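Local coordinates for protein 3,4-dihydroxy-2-butanone 4-phosphate synthase (PDB 1TKS) that catalyses the conversion of D-ribulose 5-phosphate to formate and 3,4-dihydroxy-2-butanone 4-phosphate, a step of riboflavin biosynthesis, at residues I36-A39 and E40-T43; P116-P120 and Q121-K125. All blocks are in the same frame, centred on the assembly; numbering follows the deposited sequence.

Both contacts are tight turns beside a strand, held by backbone bonds from N-H groups to carbonyls three residues back, yet they differ in depth. Contact 1 is buried, where strand 34-38 of the four-stranded mixed sheet gives way to the loop before helix 44-52; contact 2 lies on the surface, where the loop after helix 103-114 runs into strand 123-124. Helix 103-114 is common to both, touched by A39, E40 and I42 in the first and by F123 in the second. Their centres lie about 18 Å apart and their nearest atoms about 7 Å, so the two do not touch. Contact 1 is filled by methionine, alanine, leucine and isoleucine, whereas contact 2 relies on a carboxylate, an amide, a proline and a water, with one phenylalanine facing inward.

Contact 1: I36-A39 and E40-T43; sequences IMAA and ELIT
M37 lays the end of its thioether over the backbone where L41 joins I42, its CE standing 3.4 Å from I42 N. The same chain meets I42 at about a right angle, with SD 3.9 Å from I42 CG1. The bend at chi3 (-78°) brings the methyl back over the peptide, a fit that a flexible, unbranched methionine can make. One residue on, the small methyl of A38 lies against the leucine branch, CB to L41 CD1 being 3.8 Å.

The backbone itself folds into a turn here. L41 N donates to A38 O at 3.1 Å, and a weak bond of 3.5 Å runs from I42 N to A39 O. A39 O also lies 3.3 Å from I42 CG2, the methyl branch of isoleucine resting beside the turn's own carbonyl. A39 is small enough to fit against T110 and A114 of helix 103-114, which borders the turn. E40 turns its acid to the neighbouring loop, where OE2 accepts a bond from the backbone N of Q159; T43 then caps the start of helix 44-52 through K46 N.

Backbone bonds, one of them weak, pair part of the turn's polar groups, and I42 O turns to R111 NH1 of helix 103-114; thioether and aliphatic groups pack around them, while the E40 carboxylate bonds to the neighbouring loop.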
loop_
_atom_site.group_PDB
_atom_site.type_symbol
_atom_site.label_atom_id
_atom_site.label_comp_id
_atom_site.label_asym_id
_atom_site.label_seq_id
_atom_site.Cartn_x
_atom_site.Cartn_y
_atom_site.Cartn_z
ATOM N N ILE B 36 2.162 0.930 -14.953
ATOM C CA ILE B 36 1.846 -0.482 -15.173
ATOM C C ILE B 36 2.974 -1.179 -15.928
ATOM O O ILE B 36 3.544 -0.614 -16.862
ATOM C CB ILE B 36 0.569 -0.682 -16.034
ATOM C CG1 ILE B 36 -0.598 0.128 -15.464
ATOM C CG2 ILE B 36 0.217 -2.168 -16.091
ATOM C CD1 ILE B 36 -1.906 -0.057 -16.222
ATOM N N MET B 37 3.303 -2.399 -15.517
ATOM C CA MET B 37 4.321 -3.186 -16.210
ATOM C C MET B 37 4.032 -4.665 -16.033
ATOM O O MET B 37 3.200 -5.047 -15.212
ATOM C CB MET B 37 5.742 -2.850 -15.717
ATOM C CG MET B 37 6.144 -3.376 -14.332
ATOM S SD MET B 37 7.933 -3.304 -14.084
ATOM C CE MET B 37 8.491 -4.713 -15.013
ATOM N N ALA B 38 4.718 -5.488 -16.817
ATOM C CA ALA B 38 4.542 -6.933 -16.767
ATOM C C ALA B 38 4.917 -7.484 -15.395
ATOM O O ALA B 38 6.004 -7.224 -14.889
ATOM C CB ALA B 38 5.393 -7.593 -17.844
ATOM N N ALA B 39 4.011 -8.254 -14.800
ATOM C CA ALA B 39 4.255 -8.827 -13.482
ATOM C C ALA B 39 5.492 -9.720 -13.448
ATOM O O ALA B 39 6.280 -9.671 -12.498
ATOM C CB ALA B 39 3.027 -9.617 -13.016
ATOM N N GLU B 40 5.665 -10.535 -14.483
ATOM C CA GLU B 40 6.797 -11.454 -14.543
ATOM C C GLU B 40 8.144 -10.776 -14.733
ATOM O O GLU B 40 9.186 -11.405 -14.557
ATOM C CB GLU B 40 6.586 -12.472 -15.667
ATOM C CG GLU B 40 6.473 -11.854 -17.051
ATOM C CD GLU B 40 5.941 -12.837 -18.074
ATOM O OE1 GLU B 40 6.739 -13.613 -18.641
ATOM O OE2 GLU B 40 4.716 -12.840 -18.294
ATOM N N LEU B 41 8.134 -9.490 -15.063
ATOM C CA LEU B 41 9.388 -8.788 -15.303
ATOM C C LEU B 41 9.786 -7.773 -14.244
ATOM O O LEU B 41 10.869 -7.196 -14.327
ATOM C CB LEU B 41 9.335 -8.090 -16.665
ATOM C CG LEU B 41 9.029 -8.966 -17.882
ATOM C CD1 LEU B 41 8.940 -8.095 -19.128
ATOM C CD2 LEU B 41 10.108 -10.023 -18.038
ATOM N N ILE B 42 8.929 -7.555 -13.249
ATOM C CA ILE B 42 9.249 -6.574 -12.216
ATOM C C ILE B 42 10.338 -7.040 -11.258
ATOM O O ILE B 42 10.203 -8.047 -10.565
ATOM C CB ILE B 42 7.983 -6.142 -11.419
ATOM C CG1 ILE B 42 8.293 -4.899 -10.584
ATOM C CG2 ILE B 42 7.490 -7.273 -10.525
ATOM C CD1 ILE B 42 7.053 -4.186 -10.058
ATOM N N THR B 43 11.434 -6.288 -11.249
ATOM C CA THR B 43 12.585 -6.581 -10.403
ATOM C C THR B 43 12.504 -5.809 -9.101
ATOM O O THR B 43 11.616 -4.979 -8.915
ATOM C CB THR B 43 13.896 -6.159 -11.091
ATOM O OG1 THR B 43 13.841 -4.753 -11.370
ATOM C CG2 THR B 43 14.091 -6.913 -12.390
#

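Contact 2: P116-P120 and Q121-K125; sequences PNSKP and QDFIK
A short 3-10 turn leading into strand 123-124 organises this surface corner, and D122 ties it together from both its backbone and its side chain. Its OD1 accepts the N-H of K119 at 2.8 Å, met from above the carboxylate plane, while D122 N returns a bond of 2.9 Å to K119 O. With chi1 at -64°, CG lies beside the backbone N of D122, which brings OD1 within bonding distance of K119 N; aspartate is short enough to close this small ring of two bonds. One residue further, F123 N bonds to P120 O at 3.3 Å and is nearly straight at 167°. P120 has no N-H to satisfy, and its constrained phi suits the position just after K119, whose carbonyl begins the turn.

On the outer side, K119 and Q121 run alongside each other and point the same way, the amide OE1 resting 3.1 Å from K119 CD. The bend at chi2 (-86°) folds Q121 back over the turn, and its NE2 reaches 3.6 Å from P120 CD. A water bridges P120 O to K125 NZ, giving the proline carbonyl a second partner.

F123 turns the other way: K119 O stands 3.4 Å from CD1 at the ring edge, and S118 CB lies near CE1. The ring packs on S112 and L113 of helix 103-114 and meets F93 edge-to-face, while strand 123-124 pairs antiparallel with strand 91-93. K125, at the corner beyond, packs on L76 of the second subunit.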
loop_
_atom_site.group_PDB
_atom_site.type_symbol
_atom_site.label_atom_id
_atom_site.label_comp_id
_atom_site.label_asym_id
_atom_site.label_seq_id
_atom_site.Cartn_x
_atom_site.Cartn_y
_atom_site.Cartn_z
ATOM N N PRO B 116 3.723 -19.525 -14.453
ATOM C CA PRO B 116 2.811 -20.646 -14.713
ATOM C C PRO B 116 3.045 -21.861 -13.823
ATOM O O PRO B 116 2.142 -22.670 -13.622
ATOM C CB PRO B 116 3.069 -20.977 -16.183
ATOM C CG PRO B 116 3.553 -19.698 -16.754
ATOM C CD PRO B 116 4.459 -19.163 -15.675
ATOM N N ASN B 117 4.257 -21.993 -13.295
ATOM C CA ASN B 117 4.579 -23.133 -12.448
ATOM C C ASN B 117 4.189 -22.933 -10.988
ATOM O O ASN B 117 4.234 -23.877 -10.198
ATOM C CB ASN B 117 6.072 -23.456 -12.543
ATOM C CG ASN B 117 6.503 -23.792 -13.957
ATOM O OD1 ASN B 117 5.915 -24.657 -14.608
ATOM N ND2 ASN B 117 7.535 -23.110 -14.441
ATOM N N SER B 118 3.803 -21.715 -10.623
ATOM C CA SER B 118 3.412 -21.452 -9.247
ATOM C C SER B 118 2.168 -22.232 -8.872
ATOM O O SER B 118 1.277 -22.442 -9.698
ATOM C CB SER B 118 3.163 -19.960 -9.026
ATOM O OG SER B 118 4.374 -19.237 -9.106
ATOM N N LYS B 119 2.119 -22.655 -7.614
ATOM C CA LYS B 119 0.997 -23.421 -7.096
ATOM C C LYS B 119 0.347 -22.686 -5.930
ATOM O O LYS B 119 0.980 -21.861 -5.269
ATOM C CB LYS B 119 1.480 -24.797 -6.632
ATOM C CG LYS B 119 2.208 -25.592 -7.705
ATOM C CD LYS B 119 2.635 -26.952 -7.181
ATOM C CE LYS B 119 3.483 -27.704 -8.199
ATOM N NZ LYS B 119 2.776 -27.901 -9.494
ATOM N N PRO B 120 -0.931 -22.986 -5.656
ATOM C CA PRO B 120 -1.656 -22.340 -4.560
ATOM C C PRO B 120 -0.907 -22.386 -3.231
ATOM O O PRO B 120 -0.828 -21.382 -2.518
ATOM C CB PRO B 120 -2.967 -23.122 -4.506
ATOM C CG PRO B 120 -3.171 -23.530 -5.931
ATOM C CD PRO B 120 -1.788 -23.968 -6.342
ATOM N N GLN B 121 -0.345 -23.548 -2.903
ATOM C CA GLN B 121 0.373 -23.717 -1.640
ATOM C C GLN B 121 1.695 -22.958 -1.544
ATOM O O GLN B 121 2.322 -22.936 -0.487
ATOM C CB GLN B 121 0.612 -25.208 -1.355
ATOM C CG GLN B 121 1.517 -25.942 -2.345
ATOM C CD GLN B 121 0.778 -26.489 -3.561
ATOM O OE1 GLN B 121 1.341 -27.254 -4.349
ATOM N NE2 GLN B 121 -0.484 -26.101 -3.721
ATOM N N ASP B 122 2.107 -22.331 -2.641
ATOM C CA ASP B 122 3.352 -21.575 -2.663
ATOM C C ASP B 122 3.170 -20.198 -2.031
ATOM O O ASP B 122 4.149 -19.497 -1.772
ATOM C CB ASP B 122 3.843 -21.397 -4.103
ATOM C CG ASP B 122 4.210 -22.713 -4.771
ATOM O OD1 ASP B 122 4.419 -22.702 -6.001
ATOM O OD2 ASP B 122 4.291 -23.748 -4.073
ATOM N N PHE B 123 1.923 -19.807 -1.779
ATOM C CA PHE B 123 1.661 -18.490 -1.204
ATOM C C PHE B 123 1.074 -18.489 0.199
ATOM O O PHE B 123 0.346 -19.403 0.598
ATOM C CB PHE B 123 0.739 -17.681 -2.124
ATOM C CG PHE B 123 1.270 -17.514 -3.520
ATOM C CD1 PHE B 123 1.120 -18.530 -4.462
ATOM C CD2 PHE B 123 1.936 -16.351 -3.891
ATOM C CE1 PHE B 123 1.626 -18.389 -5.753
ATOM C CE2 PHE B 123 2.446 -16.200 -5.180
ATOM C CZ PHE B 123 2.291 -17.222 -6.114
ATOM N N ILE B 124 1.417 -17.442 0.941
ATOM C CA ILE B 124 0.927 -17.235 2.295
ATOM C C ILE B 124 -0.145 -16.163 2.203
ATOM O O ILE B 124 0.038 -15.143 1.533
ATOM C CB ILE B 124 2.042 -16.731 3.236
ATOM C CG1 ILE B 124 3.162 -17.769 3.321
ATOM C CG2 ILE B 124 1.474 -16.461 4.625
ATOM C CD1 ILE B 124 4.407 -17.266 4.015
ATOM N N LYS B 125 -1.264 -16.407 2.872
ATOM C CA LYS B 125 -2.390 -15.482 2.881
ATOM C C LYS B 125 -2.841 -15.282 4.328
ATOM O O LYS B 125 -2.964 -16.244 5.084
ATOM C CB LYS B 125 -3.533 -16.063 2.043
ATOM C CG LYS B 125 -3.160 -16.255 0.573
ATOM C CD LYS B 125 -4.189 -17.075 -0.189
ATOM C CE LYS B 125 -4.240 -18.515 0.299
ATOM N NZ LYS B 125 -5.074 -19.363 -0.596
HETATM O O HOH W 1 -2.798 -19.412 -2.571
#